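Local structure of transcriptional regulator (Corynebacterium diphtheriae, 3LMM) at residues F174-Q179 with A354-L359; K291-I296 with G408-P413. The protein is of unknown function but probably acts as a transcriptional regulator, joining a Schlafen AlbA_2-type region to a C-terminal part of the helix-turn-helix class. All coordinates share one frame; numbering follows the deposited sequence.

Interaction 1 (F174-Q179 with A354-L359)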
# COMPACT_ATOMS: atom_id res chain seq x y z
N PHE A 174 14.48 14.21 -6.97
CA PHE A 174 14.05 14.22 -8.35
C PHE A 174 13.12 13.06 -8.69
O PHE A 174 13.50 11.89 -8.58
CB PHE A 174 15.27 14.22 -9.28
CG PHE A 174 14.91 14.19 -10.74
CD1 PHE A 174 14.10 15.18 -11.29
CD2 PHE A 174 15.33 13.14 -11.55
CE1 PHE A 174 13.70 15.12 -12.62
CE2 PHE A 174 14.94 13.07 -12.87
CZ PHE A 174 14.13 14.06 -13.41
N ASP A 175 11.89 13.39 -9.06
CA ASP A 175 10.92 12.37 -9.45
C ASP A 175 10.80 12.45 -10.95
O ASP A 175 10.03 13.25 -11.48
CB ASP A 175 9.55 12.60 -8.82
CG ASP A 175 9.49 12.16 -7.39
OD1 ASP A 175 10.27 11.24 -7.02
OD2 ASP A 175 8.66 12.71 -6.63
N PRO A 176 11.55 11.61 -11.66
CA PRO A 176 11.51 11.62 -13.12
C PRO A 176 10.12 11.68 -13.74
O PRO A 176 9.89 12.43 -14.70
CB PRO A 176 12.29 10.36 -13.49
CG PRO A 176 12.13 9.48 -12.28
CD PRO A 176 12.27 10.43 -11.15
N MSE A 177 9.19 10.93 -13.17
CA MSE A 177 7.84 10.87 -13.70
C MSE A 177 7.01 12.11 -13.36
O MSE A 177 5.85 12.23 -13.77
CB MSE A 177 7.16 9.60 -13.19
CG MSE A 177 5.97 9.15 -14.01
SE MSE A 177 6.43 8.73 -15.84
CE MSE A 177 7.20 6.99 -15.58
N ALA A 178 7.63 13.03 -12.62
CA ALA A 178 6.96 14.27 -12.20
C ALA A 178 7.53 15.48 -12.93
O ALA A 178 6.99 16.58 -12.80
CB ALA A 178 7.10 14.46 -10.69
N GLN A 179 8.60 15.27 -13.68
CA GLN A 179 9.26 16.34 -14.42
C GLN A 179 8.35 16.99 -15.46
O GLN A 179 7.43 16.35 -15.97
CB GLN A 179 10.51 15.81 -15.11
CG GLN A 179 11.28 16.86 -15.87
CD GLN A 179 12.43 16.27 -16.66
OE1 GLN A 179 13.47 15.92 -16.09
NE2 GLN A 179 12.25 16.14 -17.97
N ALA A 354 7.65 2.86 -4.79
CA ALA A 354 7.47 2.53 -6.20
C ALA A 354 8.58 3.10 -7.06
O ALA A 354 9.26 4.04 -6.66
CB ALA A 354 6.13 3.03 -6.68
N ARG A 355 8.77 2.52 -8.24
CA ARG A 355 9.80 2.98 -9.16
C ARG A 355 9.51 4.43 -9.55
O ARG A 355 10.39 5.30 -9.51
CB ARG A 355 9.82 2.12 -10.42
CG ARG A 355 10.85 2.53 -11.45
CD ARG A 355 10.59 1.84 -12.77
NE ARG A 355 10.56 0.39 -12.65
CZ ARG A 355 11.63 -0.37 -12.40
NH1 ARG A 355 11.52 -1.69 -12.30
NH2 ARG A 355 12.82 0.20 -12.25
N TYR A 356 8.27 4.70 -9.91
CA TYR A 356 7.89 6.04 -10.31
C TYR A 356 6.84 6.59 -9.35
O TYR A 356 5.64 6.58 -9.64
CB TYR A 356 7.36 6.02 -11.74
CG TYR A 356 8.36 5.54 -12.77
CD1 TYR A 356 9.53 6.26 -13.00
CD2 TYR A 356 8.13 4.40 -13.53
CE1 TYR A 356 10.45 5.85 -13.97
CE2 TYR A 356 9.03 3.97 -14.51
CZ TYR A 356 10.20 4.71 -14.72
OH TYR A 356 11.11 4.33 -15.69
N PRO A 357 7.28 7.08 -8.18
CA PRO A 357 6.37 7.65 -7.19
C PRO A 357 5.38 8.63 -7.83
O PRO A 357 4.19 8.57 -7.56
CB PRO A 357 7.32 8.35 -6.22
CG PRO A 357 8.50 7.44 -6.22
CD PRO A 357 8.67 7.13 -7.70
N ALA A 358 5.88 9.51 -8.69
CA ALA A 358 5.02 10.46 -9.36
C ALA A 358 3.87 9.74 -10.09
O ALA A 358 2.70 10.10 -9.94
CB ALA A 358 5.82 11.29 -10.35
N LEU A 359 4.21 8.71 -10.87
CA LEU A 359 3.21 7.96 -11.63
C LEU A 359 2.23 7.31 -10.68
O LEU A 359 1.02 7.32 -10.91
CB LEU A 359 3.88 6.86 -12.47
CG LEU A 359 3.32 6.37 -13.81
CD1 LEU A 359 3.26 4.86 -13.78
CD2 LEU A 359 1.95 6.97 -14.10
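Met-177, present as selenomethionine, lays its terminal methyl over the ring of Tyr-356 in a Met-aromatic contact. This ties the loop after helix 161-171 to the start of helix 357-365, where Tyr-356 is the N-cap residue. CE lies 3.4 Å from the centroid of the Tyr-356 ring and 12° off its normal, a CH-pi approach over one face. The other face carries CG of Arg-355, so the ring is sandwiched between two aliphatic groups. Bends at chi2 (61°) and chi3 (78°) turn the Met-177 chain so that CE meets the ring while CG runs beside Leu-359, 3.5 Å from its CB. Tyr-356 OH is anchored by Asp-313 O, and CG of Pro-176 meets the ring edge near its plane. On the helix side Ala-358 CB lies against the peptide linking Met-177 and Ala-178, beside the CB atoms of both. Asp-175 CB reaches the same methyl at 4.2 Å. Both Met-177 and Leu-359 also touch Ala-227 of helix 226-232 and Trp-314, extending this apolar seam between a 3-10 turn and a helix start. The selenium stands farther above the ring, SE being 5.0 Å from the Tyr-356 centroid.

Interaction 2 (K291-I296 with G408-P413)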
# COMPACT_ATOMS: atom_id res chain seq x y z
N LYS A 291 -24.51 -19.19 -8.25
CA LYS A 291 -23.91 -17.86 -8.45
C LYS A 291 -22.78 -17.92 -9.47
O LYS A 291 -22.00 -18.87 -9.49
CB LYS A 291 -23.33 -17.35 -7.13
CG LYS A 291 -24.26 -17.47 -5.93
CD LYS A 291 -23.46 -17.77 -4.64
CE LYS A 291 -22.70 -19.10 -4.74
NZ LYS A 291 -21.77 -19.33 -3.60
N PRO A 292 -22.67 -16.91 -10.35
CA PRO A 292 -21.61 -16.88 -11.36
C PRO A 292 -20.29 -16.40 -10.76
O PRO A 292 -20.23 -15.31 -10.18
CB PRO A 292 -22.15 -15.90 -12.38
CG PRO A 292 -22.81 -14.89 -11.49
CD PRO A 292 -23.60 -15.79 -10.55
N VAL A 293 -19.24 -17.21 -10.90
CA VAL A 293 -17.91 -16.89 -10.36
C VAL A 293 -16.81 -16.96 -11.44
O VAL A 293 -16.59 -18.02 -12.03
CB VAL A 293 -17.53 -17.90 -9.26
CG1 VAL A 293 -16.15 -17.60 -8.74
CG2 VAL A 293 -18.56 -17.88 -8.17
N PRO A 294 -16.11 -15.84 -11.70
CA PRO A 294 -15.05 -15.88 -12.73
C PRO A 294 -13.87 -16.83 -12.43
O PRO A 294 -13.58 -17.13 -11.28
CB PRO A 294 -14.63 -14.41 -12.87
CG PRO A 294 -14.93 -13.84 -11.52
CD PRO A 294 -16.24 -14.49 -11.13
N GLU A 295 -13.21 -17.30 -13.49
CA GLU A 295 -12.07 -18.20 -13.38
C GLU A 295 -11.07 -17.67 -12.38
O GLU A 295 -10.36 -18.43 -11.73
CB GLU A 295 -11.36 -18.36 -14.71
CG GLU A 295 -12.22 -18.77 -15.86
CD GLU A 295 -11.59 -19.89 -16.64
OE1 GLU A 295 -11.52 -21.01 -16.07
OE2 GLU A 295 -11.14 -19.65 -17.79
N ILE A 296 -10.94 -16.36 -12.32
CA ILE A 296 -10.07 -15.75 -11.32
C ILE A 296 -10.70 -14.44 -10.89
O ILE A 296 -11.17 -13.65 -11.71
CB ILE A 296 -8.61 -15.53 -11.82
CG1 ILE A 296 -8.55 -14.52 -12.95
CG2 ILE A 296 -8.01 -16.84 -12.28
CD1 ILE A 296 -7.12 -14.34 -13.46
N GLY A 408 -9.50 -20.75 -11.62
CA GLY A 408 -10.36 -21.87 -11.96
C GLY A 408 -11.56 -21.94 -11.02
O GLY A 408 -11.92 -20.96 -10.38
N ARG A 409 -12.19 -23.10 -10.95
CA ARG A 409 -13.35 -23.25 -10.08
C ARG A 409 -12.96 -23.09 -8.61
O ARG A 409 -11.89 -23.52 -8.19
CB ARG A 409 -14.02 -24.61 -10.28
CG ARG A 409 -15.00 -24.65 -11.44
CD ARG A 409 -15.66 -26.01 -11.57
NE ARG A 409 -16.73 -25.95 -12.55
CZ ARG A 409 -17.92 -25.42 -12.32
NH1 ARG A 409 -18.19 -24.90 -11.12
NH2 ARG A 409 -18.84 -25.38 -13.28
N PRO A 410 -13.84 -22.46 -7.82
CA PRO A 410 -13.52 -22.29 -6.40
C PRO A 410 -13.66 -23.62 -5.67
O PRO A 410 -14.36 -24.53 -6.13
CB PRO A 410 -14.54 -21.25 -5.95
CG PRO A 410 -15.73 -21.54 -6.82
CD PRO A 410 -15.12 -21.81 -8.16
N VAL A 411 -12.97 -23.74 -4.54
CA VAL A 411 -13.04 -24.95 -3.73
C VAL A 411 -14.09 -24.73 -2.63
O VAL A 411 -13.84 -24.03 -1.64
CB VAL A 411 -11.63 -25.30 -3.12
CG1 VAL A 411 -11.06 -24.11 -2.38
CG2 VAL A 411 -11.75 -26.50 -2.19
N LEU A 412 -15.27 -25.32 -2.83
CA LEU A 412 -16.39 -25.20 -1.91
C LEU A 412 -16.05 -25.27 -0.42
O LEU A 412 -16.31 -24.31 0.32
CB LEU A 412 -17.46 -26.27 -2.23
CG LEU A 412 -18.26 -26.12 -3.52
CD1 LEU A 412 -18.96 -24.78 -3.52
CD2 LEU A 412 -17.35 -26.27 -4.74
N PRO A 413 -15.48 -26.40 0.05
CA PRO A 413 -15.16 -26.46 1.48
C PRO A 413 -14.48 -25.20 2.02
O PRO A 413 -14.87 -24.67 3.06
CB PRO A 413 -14.30 -27.72 1.58
CG PRO A 413 -13.74 -27.89 0.22
CD PRO A 413 -14.90 -27.55 -0.66
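Gly-408 opens the segment by giving its N-H to the carbonyl of Glu-295, just beyond strand 289-293. The bond is straight (178° at the hydrogen). Its 2.5 Å from Gly-408 N to Glu-295 O is shorter than usual and should not be read closely at this resolution. Positive phi (118°) takes the chain through a conformation that suits glycine. The Glu-295 carboxylate is held by residues outside the two segments, OE2 in a salt bridge with Lys-280 and OE1 in a hydrogen bond with Ser-329. Arg-409 then turns away from segment 291-296, its guanidinium making a weak bond to Thr-283 O. Pro-410 faces back, and its ring supplies the apolar half of the contact: CD lies 4.4 Å from Val-293 CG1, while Val-284 of the adjacent strand touches both residues. Val-411 is the N-cap of helix 412-419, and Leu-412 begins that helix beside Glu-286. The segment is thus a strand-to-helix connection, running from strand 400-406 of the six-stranded sheet into helix 412-419 and resting on the two-stranded beta-hairpin 282-286/289-293.

How the interactions relate
Both contacts are mostly buried, yet they differ in place and chemistry. Interaction 1 is centred about 17 Å from the centre of the chain and packs mainly apolar and aromatic groups, without a polar bond between its segments, burying 349 Å². Interaction 2 is centred about 27 Å from the centre of the chain, buries 176 Å², and combines one backbone hydrogen bond with a light valine-proline touch. The centres of interactions 1 and 2 are about 38 Å apart, and they share no helix or strand. Along the chain their segments alternate. Side chains carry interaction 1 at a helix start, whereas in interaction 2 the backbone bond joins a strand-to-helix connection to the turn after a hairpin strand.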